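Local structure of dTDP-4-dehydrorhamnose reductase (Sulfolobus tokodaii, 2GGS) at residues L41-F46 / I61-A66; K72-K77 / G239-R244; K82-A87 / N128-S133; F140-Q143 / L147-R150. The protein probably reduces dTDP-4-dehydro-L-rhamnose to dTDP-L-rhamnose at the expense of NADPH, which it holds on a Rossmann-type fold. All blocks are in the same frame, centred on the assembly; numbering follows the deposited sequence.

Contact 1: residues L41-F46 / I61-A66; sequences LDLTDF and IINAAA. With NDP (NADPH dihydro-nicotinamide-adenine-dinucleotide phosphate), chain C.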
# COMPACT_ATOMS: atom_id res chain seq x y z
N LEU A 41 -13.50 -5.96 12.51
CA LEU A 41 -13.08 -7.34 12.22
C LEU A 41 -11.57 -7.45 12.22
O LEU A 41 -10.85 -6.74 11.47
CB LEU A 41 -13.70 -7.85 10.90
CG LEU A 41 -13.30 -9.24 10.40
CD1 LEU A 41 -13.90 -10.31 11.30
CD2 LEU A 41 -13.82 -9.42 8.98
N ASP A 42 -11.08 -8.34 13.06
CA ASP A 42 -9.68 -8.69 13.08
C ASP A 42 -9.45 -9.79 12.08
O ASP A 42 -9.93 -10.93 12.26
CB ASP A 42 -9.27 -9.18 14.49
CG ASP A 42 -7.77 -9.42 14.62
OD1 ASP A 42 -7.07 -9.66 13.59
OD2 ASP A 42 -7.26 -9.38 15.77
N LEU A 43 -8.71 -9.48 11.02
CA LEU A 43 -8.43 -10.44 9.95
C LEU A 43 -7.59 -11.67 10.38
O LEU A 43 -7.52 -12.66 9.64
CB LEU A 43 -7.74 -9.75 8.78
CG LEU A 43 -8.65 -9.32 7.63
CD1 LEU A 43 -9.87 -8.52 8.09
CD2 LEU A 43 -7.86 -8.57 6.55
N THR A 44 -6.98 -11.60 11.57
CA THR A 44 -6.21 -12.75 12.09
C THR A 44 -7.10 -13.75 12.87
O THR A 44 -6.62 -14.79 13.30
CB THR A 44 -5.00 -12.33 12.96
OG1 THR A 44 -5.44 -11.71 14.17
CG2 THR A 44 -4.04 -11.36 12.17
N ASP A 45 -8.37 -13.43 13.02
CA ASP A 45 -9.36 -14.39 13.54
C ASP A 45 -9.96 -15.09 12.32
O ASP A 45 -11.03 -14.72 11.82
CB ASP A 45 -10.41 -13.66 14.42
CG ASP A 45 -11.44 -14.63 15.03
OD1 ASP A 45 -11.54 -15.80 14.62
OD2 ASP A 45 -12.20 -14.17 15.91
N PHE A 46 -9.25 -16.11 11.82
CA PHE A 46 -9.58 -16.67 10.51
C PHE A 46 -11.02 -17.20 10.35
O PHE A 46 -11.64 -16.91 9.34
CB PHE A 46 -8.51 -17.67 9.99
CG PHE A 46 -7.08 -17.14 10.04
CD1 PHE A 46 -6.78 -15.82 9.64
CD2 PHE A 46 -6.03 -17.97 10.44
CE1 PHE A 46 -5.45 -15.34 9.70
CE2 PHE A 46 -4.70 -17.51 10.48
CZ PHE A 46 -4.42 -16.18 10.11
N ILE A 61 -13.48 -7.98 -3.48
CA ILE A 61 -12.79 -7.76 -2.22
C ILE A 61 -11.50 -7.01 -2.58
O ILE A 61 -10.73 -7.52 -3.36
CB ILE A 61 -12.43 -9.09 -1.52
CG1 ILE A 61 -13.71 -9.86 -1.15
CG2 ILE A 61 -11.58 -8.85 -0.25
CD1 ILE A 61 -13.46 -11.32 -0.94
N ILE A 62 -11.27 -5.86 -1.96
CA ILE A 62 -9.98 -5.18 -2.07
C ILE A 62 -9.24 -5.33 -0.73
O ILE A 62 -9.70 -4.78 0.29
CB ILE A 62 -10.13 -3.69 -2.42
CG1 ILE A 62 -10.89 -3.49 -3.75
CG2 ILE A 62 -8.75 -3.04 -2.55
CD1 ILE A 62 -11.35 -2.02 -3.96
N ASN A 63 -8.16 -6.13 -0.73
CA ASN A 63 -7.41 -6.40 0.51
C ASN A 63 -6.30 -5.38 0.72
O ASN A 63 -5.19 -5.56 0.18
CB ASN A 63 -6.81 -7.81 0.51
CG ASN A 63 -6.14 -8.12 1.83
OD1 ASN A 63 -6.67 -7.72 2.87
ND2 ASN A 63 -4.96 -8.76 1.80
N ALA A 64 -6.63 -4.30 1.43
CA ALA A 64 -5.64 -3.26 1.75
C ALA A 64 -5.14 -3.38 3.18
O ALA A 64 -4.23 -2.65 3.60
CB ALA A 64 -6.20 -1.86 1.49
N ALA A 65 -5.68 -4.32 3.93
CA ALA A 65 -5.20 -4.44 5.32
C ALA A 65 -3.77 -5.00 5.44
O ALA A 65 -3.40 -5.93 4.69
CB ALA A 65 -6.16 -5.36 6.10
N ALA A 66 -2.99 -4.51 6.39
CA ALA A 66 -1.59 -4.96 6.57
C ALA A 66 -0.97 -4.28 7.78
O ALA A 66 -1.42 -3.21 8.17
CB ALA A 66 -0.74 -4.65 5.35
PA NDP C . -2.18 1.74 6.76
O1A NDP C . -1.13 1.44 7.74
O2A NDP C . -2.60 3.16 6.75
O5B NDP C . -3.47 0.86 6.99
C5B NDP C . -3.36 -0.48 7.45
C4B NDP C . -4.77 -1.01 7.50
O4B NDP C . -4.69 -2.40 7.81
C3B NDP C . -5.64 -0.30 8.53
O3B NDP C . -6.91 -0.11 7.98
C2B NDP C . -5.69 -1.35 9.65
O2B NDP C . -6.90 -1.20 10.34
C1B NDP C . -5.67 -2.62 8.82
N9A NDP C . -5.27 -3.78 9.63
C8A NDP C . -4.04 -4.04 10.15
N7A NDP C . -4.11 -5.20 10.86
C5A NDP C . -5.37 -5.65 10.78
C6A NDP C . -6.01 -6.78 11.32
N6A NDP C . -5.34 -7.60 12.17
N1A NDP C . -7.34 -6.92 11.05
C2A NDP C . -8.07 -6.03 10.27
N3A NDP C . -7.44 -4.92 9.76
C4A NDP C . -6.13 -4.75 10.02
O3 NDP C . -1.58 1.18 5.37
PN NDP C . -1.71 1.85 3.90
O1N NDP C . -3.04 2.33 3.59
O2N NDP C . -0.53 2.75 3.86
O5D NDP C . -1.32 0.58 3.01
C5D NDP C . -2.32 -0.07 2.22
C4D NDP C . -1.75 -1.29 1.51
O4D NDP C . -0.71 -0.87 0.67
C3D NDP C . -1.15 -2.35 2.44
O3D NDP C . -1.40 -3.56 1.78
C2D NDP C . 0.32 -2.04 2.43
O2D NDP C . 1.07 -3.20 2.76
C1D NDP C . 0.48 -1.61 0.95
N1N NDP C . 1.67 -0.76 0.79
C2N NDP C . 1.84 0.29 1.66
C3N NDP C . 2.82 1.25 1.46
C7N NDP C . 2.94 2.37 2.44
O7N NDP C . 4.08 3.20 2.38
N7N NDP C . 2.00 2.55 3.36
C4N NDP C . 3.76 1.16 0.27
C5N NDP C . 3.53 -0.05 -0.61
C6N NDP C . 2.48 -0.93 -0.31
P2B NDP C . -6.99 -0.48 11.82
O1X NDP C . -8.42 -0.16 11.92
O2X NDP C . -6.09 0.72 11.83
O3X NDP C . -6.51 -1.46 12.92
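L43 and A65 meet beside the adenosine of NADPH, with CD2 of L43 3.7 Å from CB of A65. The same methyl passes OD1 of N63 at 4.0 Å, the leucine and asparagine side chains sliding past one another in opposite directions. Most of the work is done through the cofactor between the two segments. The backbone N of L43 donates to N1A of the adenine at 2.9 Å, nearly straight at 169°. Beside it the exocyclic N6A donates to OD1 of D42 at 3.0 Å. From the other segment the N of A66 reaches the ribose oxygen O4B at 3.1 Å. D42 is placed for its bond with CG anti to the backbone N (chi1 -174°). Its OD1 is also gripped by T44 N (2.8 Å, an Asx turn) and by T44 OG1 (2.7 Å), both arriving from one face of the carboxylate, well above its plane. A type I turn from D42 to D45 holds this corner, and D45 then takes the N-cap position of helix 46-56. Further out, N63 at the end of strand 60-63 is fixed by T6 and H104, while I83 and L49 also pack on L43. The edge of the base is thus read as a donor beside an acceptor, the pattern adenine offers, and a carboxylate oxygen already tied down by T44 should keep that reading in register.

Contact 2: residues K72-K77 / G239-R244; sequences KCEIEK and GWIAKR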
# COMPACT_ATOMS: atom_id res chain seq x y z
N LYS A 72 8.69 -2.61 13.09
CA LYS A 72 7.89 -3.51 13.90
C LYS A 72 7.80 -4.89 13.26
O LYS A 72 7.97 -5.90 13.95
CB LYS A 72 6.50 -2.94 14.13
CG LYS A 72 6.51 -1.91 15.25
CD LYS A 72 5.11 -1.52 15.71
CE LYS A 72 5.20 -0.43 16.79
NZ LYS A 72 6.29 0.56 16.52
N CYS A 73 7.61 -4.94 11.93
CA CYS A 73 7.57 -6.25 11.24
C CYS A 73 8.88 -7.04 11.43
O CYS A 73 8.86 -8.27 11.42
CB CYS A 73 7.28 -6.09 9.73
SG CYS A 73 5.65 -5.60 9.30
N GLU A 74 10.01 -6.34 11.56
CA GLU A 74 11.31 -6.99 11.63
C GLU A 74 11.50 -7.73 12.95
O GLU A 74 12.16 -8.77 12.98
CB GLU A 74 12.45 -5.96 11.42
CG GLU A 74 13.78 -6.56 11.10
CD GLU A 74 13.90 -7.05 9.64
OE1 GLU A 74 12.94 -6.89 8.88
OE2 GLU A 74 14.95 -7.59 9.26
N ILE A 75 10.91 -7.19 14.01
CA ILE A 75 10.96 -7.79 15.36
C ILE A 75 9.78 -8.75 15.60
O ILE A 75 9.97 -9.88 16.10
CB ILE A 75 10.94 -6.74 16.48
CG1 ILE A 75 11.87 -5.55 16.21
CG2 ILE A 75 11.28 -7.38 17.84
CD1 ILE A 75 11.27 -4.20 16.71
N GLU A 76 8.57 -8.32 15.25
CA GLU A 76 7.39 -9.12 15.53
C GLU A 76 6.97 -9.88 14.30
O GLU A 76 5.85 -9.69 13.77
CB GLU A 76 6.26 -8.26 16.06
CG GLU A 76 6.71 -7.43 17.26
CD GLU A 76 5.82 -6.29 17.45
OE1 GLU A 76 4.61 -6.49 17.27
OE2 GLU A 76 6.32 -5.17 17.75
N LYS A 77 7.86 -10.80 13.91
CA LYS A 77 7.68 -11.54 12.64
C LYS A 77 6.43 -12.38 12.64
O LYS A 77 5.71 -12.42 11.64
CB LYS A 77 8.93 -12.36 12.27
CG LYS A 77 10.23 -11.54 12.14
CD LYS A 77 11.30 -12.32 11.35
CE LYS A 77 12.56 -11.49 11.15
NZ LYS A 77 13.24 -11.30 12.46
N GLY A 239 18.24 4.51 14.08
CA GLY A 239 17.00 4.10 14.70
C GLY A 239 16.32 2.98 13.93
O GLY A 239 15.59 2.19 14.54
N TRP A 240 16.54 2.92 12.62
CA TRP A 240 15.97 1.85 11.79
C TRP A 240 16.46 0.47 12.23
O TRP A 240 17.67 0.27 12.45
CB TRP A 240 16.28 2.08 10.30
CG TRP A 240 15.30 3.02 9.61
CD1 TRP A 240 14.29 3.69 10.21
CD2 TRP A 240 15.28 3.40 8.23
NE1 TRP A 240 13.61 4.46 9.29
CE2 TRP A 240 14.20 4.29 8.06
CE3 TRP A 240 16.06 3.06 7.11
CZ2 TRP A 240 13.87 4.85 6.81
CZ3 TRP A 240 15.73 3.63 5.86
CH2 TRP A 240 14.64 4.51 5.73
N ILE A 241 15.53 -0.46 12.39
CA ILE A 241 15.87 -1.86 12.66
C ILE A 241 16.02 -2.62 11.33
O ILE A 241 17.03 -3.29 11.10
CB ILE A 241 14.84 -2.57 13.60
CG1 ILE A 241 14.88 -1.97 15.01
CG2 ILE A 241 15.12 -4.06 13.70
CD1 ILE A 241 13.68 -1.12 15.37
N ALA A 242 15.04 -2.49 10.44
CA ALA A 242 15.08 -3.22 9.17
C ALA A 242 15.92 -2.52 8.10
O ALA A 242 16.07 -1.31 8.13
CB ALA A 242 13.65 -3.44 8.66
N LYS A 243 16.48 -3.30 7.17
CA LYS A 243 17.18 -2.74 6.01
C LYS A 243 16.13 -2.33 4.99
O LYS A 243 15.16 -3.07 4.81
CB LYS A 243 18.12 -3.77 5.41
CG LYS A 243 19.39 -4.03 6.23
CD LYS A 243 19.88 -5.51 6.12
CE LYS A 243 19.29 -6.45 7.22
NZ LYS A 243 19.47 -5.94 8.62
N ARG A 244 16.29 -1.16 4.38
CA ARG A 244 15.40 -0.74 3.27
C ARG A 244 16.09 -1.02 1.94
O ARG A 244 17.31 -0.88 1.86
CB ARG A 244 15.07 0.76 3.38
CG ARG A 244 13.82 1.11 4.20
CD ARG A 244 13.88 0.59 5.63
NE ARG A 244 12.78 1.18 6.41
CZ ARG A 244 12.69 1.06 7.74
NH1 ARG A 244 13.62 0.37 8.41
NH2 ARG A 244 11.68 1.62 8.39
O HOH W 1 16.06 -6.14 7.26
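OE2 of E74 takes a water at 2.7 Å, and the same water accepts from the backbone N of K243 at 2.9 Å, so the helix 70-75 carboxylate is tied to the loop without a direct hydrogen bond between the segments. Its other oxygen, OE1, accepts from the N of Y129 and lies 3.5 Å from CB of A242. The glutamate chain bends at CG (chi2 77°), which lays its aliphatic part along the loop: CG touches CG2 of I241 at 3.8 Å as the two side chains run past each other in opposite senses. Outside this, I75 and I241 cross at about a right angle, CD1 to CD1 at 4.1 Å. On the loop, R244 sets its guanidinium over one face of the W240 ring and gives NH1 to the O of A242 at 3.0 Å. D71 holds the bend from the helix side, its OD1 taking the N of I241, the N of A242 and NH1 of R244. At the helix end K77 folds back to donate NZ to the O of E74, and E76 centres an inverse gamma turn before helix 77-97. A loop that follows strand 231-234 is thereby fastened to the nucleotide-binding half, consistent with the two-part build of extended short-chain dehydrogenases/reductases.

Contact 3: residues K82-A87 / N128-S133; sequences KINAEA and NYYGLS. With NDP (NADPH dihydro-nicotinamide-adenine-dinucleotide phosphate), chain C.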
# COMPACT_ATOMS: atom_id res chain seq x y z
N LYS A 82 0.97 -13.33 10.22
CA LYS A 82 -0.41 -13.64 10.32
C LYS A 82 -1.30 -12.69 9.56
O LYS A 82 -2.29 -13.13 8.99
CB LYS A 82 -0.85 -13.59 11.78
CG LYS A 82 -0.43 -14.84 12.50
CD LYS A 82 -1.51 -15.24 13.50
CE LYS A 82 -1.20 -14.75 14.91
NZ LYS A 82 -0.23 -15.66 15.60
N ILE A 83 -0.97 -11.40 9.58
CA ILE A 83 -1.84 -10.42 8.92
C ILE A 83 -1.38 -10.21 7.47
O ILE A 83 -2.23 -10.14 6.59
CB ILE A 83 -1.96 -9.07 9.69
CG1 ILE A 83 -2.96 -8.09 9.06
CG2 ILE A 83 -0.58 -8.39 9.87
CD1 ILE A 83 -4.34 -8.64 8.73
N ASN A 84 -0.06 -10.12 7.25
CA ASN A 84 0.44 -9.78 5.91
C ASN A 84 0.44 -10.94 4.96
O ASN A 84 0.38 -10.75 3.71
CB ASN A 84 1.85 -9.22 6.01
CG ASN A 84 1.89 -7.83 6.57
OD1 ASN A 84 0.86 -7.17 6.76
ND2 ASN A 84 3.11 -7.36 6.80
N ALA A 85 0.48 -12.15 5.51
CA ALA A 85 0.51 -13.35 4.68
C ALA A 85 -0.68 -14.28 4.95
O ALA A 85 -1.54 -14.49 4.09
CB ALA A 85 1.85 -14.09 4.83
N GLU A 86 -0.79 -14.80 6.18
CA GLU A 86 -1.73 -15.90 6.37
C GLU A 86 -3.20 -15.48 6.17
O GLU A 86 -3.97 -16.25 5.66
CB GLU A 86 -1.54 -16.53 7.77
CG GLU A 86 -2.12 -17.95 7.84
CD GLU A 86 -1.65 -18.71 9.07
OE1 GLU A 86 -1.05 -18.07 9.97
OE2 GLU A 86 -1.91 -19.93 9.11
N ALA A 87 -3.57 -14.26 6.56
CA ALA A 87 -4.95 -13.77 6.39
C ALA A 87 -5.35 -13.84 4.94
O ALA A 87 -6.52 -14.10 4.63
CB ALA A 87 -5.11 -12.34 6.94
N ASN A 128 13.79 -7.22 3.94
CA ASN A 128 13.25 -6.99 5.27
C ASN A 128 12.02 -7.85 5.46
O ASN A 128 11.43 -8.31 4.46
CB ASN A 128 12.98 -5.50 5.54
CG ASN A 128 12.08 -4.86 4.48
OD1 ASN A 128 10.96 -5.30 4.24
ND2 ASN A 128 12.58 -3.80 3.86
N TYR A 129 11.62 -8.08 6.72
CA TYR A 129 10.49 -8.98 6.99
C TYR A 129 9.12 -8.39 6.56
O TYR A 129 8.21 -9.15 6.22
CB TYR A 129 10.48 -9.53 8.43
CG TYR A 129 9.59 -10.75 8.44
CD1 TYR A 129 10.03 -11.93 7.82
CD2 TYR A 129 8.28 -10.69 8.93
CE1 TYR A 129 9.18 -13.05 7.73
CE2 TYR A 129 7.42 -11.82 8.82
CZ TYR A 129 7.90 -12.98 8.24
OH TYR A 129 7.06 -14.08 8.09
N TYR A 130 8.96 -7.08 6.56
CA TYR A 130 7.75 -6.50 6.01
C TYR A 130 7.62 -6.99 4.56
O TYR A 130 6.58 -7.54 4.17
CB TYR A 130 7.80 -4.96 6.06
CG TYR A 130 6.72 -4.32 5.24
CD1 TYR A 130 5.38 -4.40 5.60
CD2 TYR A 130 7.04 -3.63 4.06
CE1 TYR A 130 4.38 -3.79 4.83
CE2 TYR A 130 6.04 -3.04 3.26
CZ TYR A 130 4.73 -3.12 3.65
OH TYR A 130 3.74 -2.52 2.90
N GLY A 131 8.68 -6.80 3.78
CA GLY A 131 8.71 -7.27 2.38
C GLY A 131 8.45 -8.77 2.20
O GLY A 131 7.68 -9.19 1.33
N LEU A 132 9.09 -9.58 3.04
CA LEU A 132 8.91 -11.04 2.96
C LEU A 132 7.49 -11.44 3.34
O LEU A 132 6.85 -12.23 2.63
CB LEU A 132 9.94 -11.77 3.85
CG LEU A 132 9.78 -13.30 3.72
CD1 LEU A 132 9.79 -13.82 2.27
CD2 LEU A 132 10.86 -14.01 4.55
N SER A 133 6.98 -10.94 4.48
CA SER A 133 5.59 -11.25 4.84
C SER A 133 4.62 -10.85 3.72
O SER A 133 3.71 -11.62 3.39
CB SER A 133 5.17 -10.64 6.20
OG SER A 133 5.25 -9.23 6.18
PA NDP C . -2.18 1.74 6.76
O1A NDP C . -1.13 1.44 7.74
O2A NDP C . -2.60 3.16 6.75
O5B NDP C . -3.47 0.86 6.99
C5B NDP C . -3.36 -0.48 7.45
C4B NDP C . -4.77 -1.01 7.50
O4B NDP C . -4.69 -2.40 7.81
C3B NDP C . -5.64 -0.30 8.53
O3B NDP C . -6.91 -0.11 7.98
C2B NDP C . -5.69 -1.35 9.65
O2B NDP C . -6.90 -1.20 10.34
C1B NDP C . -5.67 -2.62 8.82
N9A NDP C . -5.27 -3.78 9.63
C8A NDP C . -4.04 -4.04 10.15
N7A NDP C . -4.11 -5.20 10.86
C5A NDP C . -5.37 -5.65 10.78
C6A NDP C . -6.01 -6.78 11.32
N6A NDP C . -5.34 -7.60 12.17
N1A NDP C . -7.34 -6.92 11.05
C2A NDP C . -8.07 -6.03 10.27
N3A NDP C . -7.44 -4.92 9.76
C4A NDP C . -6.13 -4.75 10.02
O3 NDP C . -1.58 1.18 5.37
PN NDP C . -1.71 1.85 3.90
O1N NDP C . -3.04 2.33 3.59
O2N NDP C . -0.53 2.75 3.86
O5D NDP C . -1.32 0.58 3.01
C5D NDP C . -2.32 -0.07 2.22
C4D NDP C . -1.75 -1.29 1.51
O4D NDP C . -0.71 -0.87 0.67
C3D NDP C . -1.15 -2.35 2.44
O3D NDP C . -1.40 -3.56 1.78
C2D NDP C . 0.32 -2.04 2.43
O2D NDP C . 1.07 -3.20 2.76
C1D NDP C . 0.48 -1.61 0.95
N1N NDP C . 1.67 -0.76 0.79
C2N NDP C . 1.84 0.29 1.66
C3N NDP C . 2.82 1.25 1.46
C7N NDP C . 2.94 2.37 2.44
O7N NDP C . 4.08 3.20 2.38
N7N NDP C . 2.00 2.55 3.36
C4N NDP C . 3.76 1.16 0.27
C5N NDP C . 3.53 -0.05 -0.61
C6N NDP C . 2.48 -0.93 -0.31
P2B NDP C . -6.99 -0.48 11.82
O1X NDP C . -8.42 -0.16 11.92
O2X NDP C . -6.09 0.72 11.83
O3X NDP C . -6.51 -1.46 12.92
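The amide of N84 and the ring of Y130 stand almost perpendicular, their planes 80° apart, with ND2 3.9 Å from CD1 of the ring. At the ring's edge, near its plane, lies the ribose hydroxyl O2D of NADPH, hydrogen-bonded to the Y130 OH at 2.8 Å. A second ring, that of Y129, has the backbone N of S133 over the centre of one face. The one direct bond between the segments runs from ND2 of N84 to OG of S133, 2.9 Å and 171°, with the acceptor exactly in the amide plane. N84 gets there with CG anti to its carbonyl carbon, and OD1 at the other corner accepts from the N of M67, so both ends fix the amide's rotation. Next to it CB of A85 rests 3.4 Å from the O of S133. Over residues 82-87 and 129-133 the two helix axes pass 9.3 Å apart at 21°, close to parallel. Helix 77-97 widens here into a pi-type turn, A87 N donating to K82 O, and I83 lays CD1 3.6 Å from C6A of the adenine. N128 caps the other helix, its OD1 accepting from G131 N at 2.8 Å. Y130, with K134 one turn on also hydrogen-bonded to the cofactor, fits the YxxxK signature of short-chain dehydrogenases/reductases, set at the nicotinamide ribose.

Contact 4: residues F140-Q143 / L147-R150; sequences FALQ and LIIR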
# COMPACT_ATOMS: atom_id res chain seq x y z
N PHE A 140 0.04 -16.38 -1.59
CA PHE A 140 -1.31 -16.90 -1.36
C PHE A 140 -2.34 -16.30 -2.31
O PHE A 140 -3.32 -16.97 -2.65
CB PHE A 140 -1.79 -16.60 0.07
CG PHE A 140 -1.09 -17.40 1.16
CD1 PHE A 140 -1.08 -18.80 1.16
CD2 PHE A 140 -0.48 -16.71 2.21
CE1 PHE A 140 -0.48 -19.49 2.24
CE2 PHE A 140 0.15 -17.39 3.32
CZ PHE A 140 0.14 -18.79 3.31
N ALA A 141 -2.15 -15.04 -2.70
CA ALA A 141 -3.10 -14.27 -3.53
C ALA A 141 -3.05 -14.65 -5.02
O ALA A 141 -3.99 -14.34 -5.76
CB ALA A 141 -2.89 -12.80 -3.36
N LEU A 142 -1.98 -15.34 -5.42
CA LEU A 142 -1.78 -15.71 -6.84
C LEU A 142 -2.86 -16.68 -7.29
O LEU A 142 -2.87 -17.82 -6.84
CB LEU A 142 -0.38 -16.32 -7.06
CG LEU A 142 0.72 -15.29 -7.27
CD1 LEU A 142 2.13 -15.83 -6.93
CD2 LEU A 142 0.66 -14.76 -8.71
N GLN A 143 -3.77 -16.20 -8.15
CA GLN A 143 -4.89 -17.01 -8.62
C GLN A 143 -5.18 -16.64 -10.06
O GLN A 143 -4.97 -15.49 -10.46
CB GLN A 143 -6.15 -16.82 -7.74
CG GLN A 143 -5.97 -17.09 -6.24
CD GLN A 143 -5.63 -18.54 -5.91
OE1 GLN A 143 -6.07 -19.47 -6.60
NE2 GLN A 143 -4.85 -18.75 -4.85
N LEU A 147 -6.22 -10.26 -8.87
CA LEU A 147 -5.29 -9.19 -9.30
C LEU A 147 -4.44 -8.78 -8.09
O LEU A 147 -5.00 -8.49 -7.03
CB LEU A 147 -6.09 -7.96 -9.75
CG LEU A 147 -5.25 -6.80 -10.27
CD1 LEU A 147 -4.42 -7.24 -11.50
CD2 LEU A 147 -6.16 -5.61 -10.56
N ILE A 148 -3.12 -8.74 -8.28
CA ILE A 148 -2.17 -8.23 -7.27
C ILE A 148 -1.72 -6.88 -7.82
O ILE A 148 -1.23 -6.78 -8.96
CB ILE A 148 -0.94 -9.14 -7.07
CG1 ILE A 148 -1.34 -10.44 -6.33
CG2 ILE A 148 0.18 -8.40 -6.31
CD1 ILE A 148 -0.35 -11.57 -6.54
N ILE A 149 -1.90 -5.84 -7.01
CA ILE A 149 -1.44 -4.50 -7.37
C ILE A 149 -0.25 -4.16 -6.49
O ILE A 149 -0.42 -4.01 -5.28
CB ILE A 149 -2.55 -3.45 -7.18
CG1 ILE A 149 -3.81 -3.75 -8.01
CG2 ILE A 149 -1.99 -2.06 -7.52
CD1 ILE A 149 -4.91 -2.70 -7.82
N ARG A 150 0.95 -4.03 -7.08
CA ARG A 150 2.11 -3.62 -6.25
C ARG A 150 2.21 -2.10 -6.32
O ARG A 150 2.09 -1.50 -7.38
CB ARG A 150 3.41 -4.21 -6.75
CG ARG A 150 3.44 -5.74 -6.79
CD ARG A 150 4.89 -6.24 -6.77
NE ARG A 150 5.01 -7.70 -6.83
CZ ARG A 150 5.40 -8.37 -7.92
NH1 ARG A 150 5.71 -7.73 -9.06
NH2 ARG A 150 5.48 -9.70 -7.87
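The chain leaves helix 129-141 at A141, turns through L142 and Q143, and comes back as strand 147-151, bringing the CA atoms of A141 and I148 to 7.2 Å. I148 carries the strand side of the contact. Its CG1 sits anti to the carbonyl carbon, and chi2 of 159° stretches CD1 onward, so that one branch meets both partners. CG1 lies 4.1 Å from the CB of A141, which is directed toward the strand from the last helical turn. CD1 ends 3.9 Å from CG of L142 and 4.0 Å from its CD2. L142 starts badly placed for this, since its CB is directed away from the strand; the leucine's end swings back, and the two side chains meet at a slant. No hydrogen bond joins the segments, and the grip is wholly apolar. This is the return leg of a beta-alpha-beta unit in the Rossmann-type sheet: strand 101-107 leads to helix 129-141, and strand 147-151 follows parallel to the first, between it and strand 203-206. A141 also packs on H104 of strand 101-107 and V88 of helix 77-97, so the helix end touches both the sheet and a neighbouring helix. The turn is tied off by polar bonds of its own. NE2 of Q143 reaches back to the O of F140 at 3.2 Å and 155°, with the acceptor in the plane of the glutamine amide. S146 OG bonds the O of A141. Farther up the strand R150 pairs its NE with E138 of the same helix, while its NH1 engages H206 and the O of E120.

Contacts 1 and 3 share NADPH, their centres 12 Å apart. They touch directly: CE2 of F46 packs on CD of E86 at 3.6 Å, and CB of A66 on OD1 of N84 at 3.3 Å. Contact 1 supplies the adenine hydrogen bonds, and contact 3 the tyrosine bond to the nicotinamide ribose, though both reach each end. Contact 2, also 12 Å from contact 3 between centres, braces the start of helix 129-141, where the O of K243 takes ND2 of N128 at 2.8 Å. It stays clear of the cofactor, A242's side chain being about 13 Å from it. Contact 4 closes the far end of that helix, where CD2 of F140 meets the O of A85 at 3.1 Å; I148's side chain is about 10 Å from NADPH.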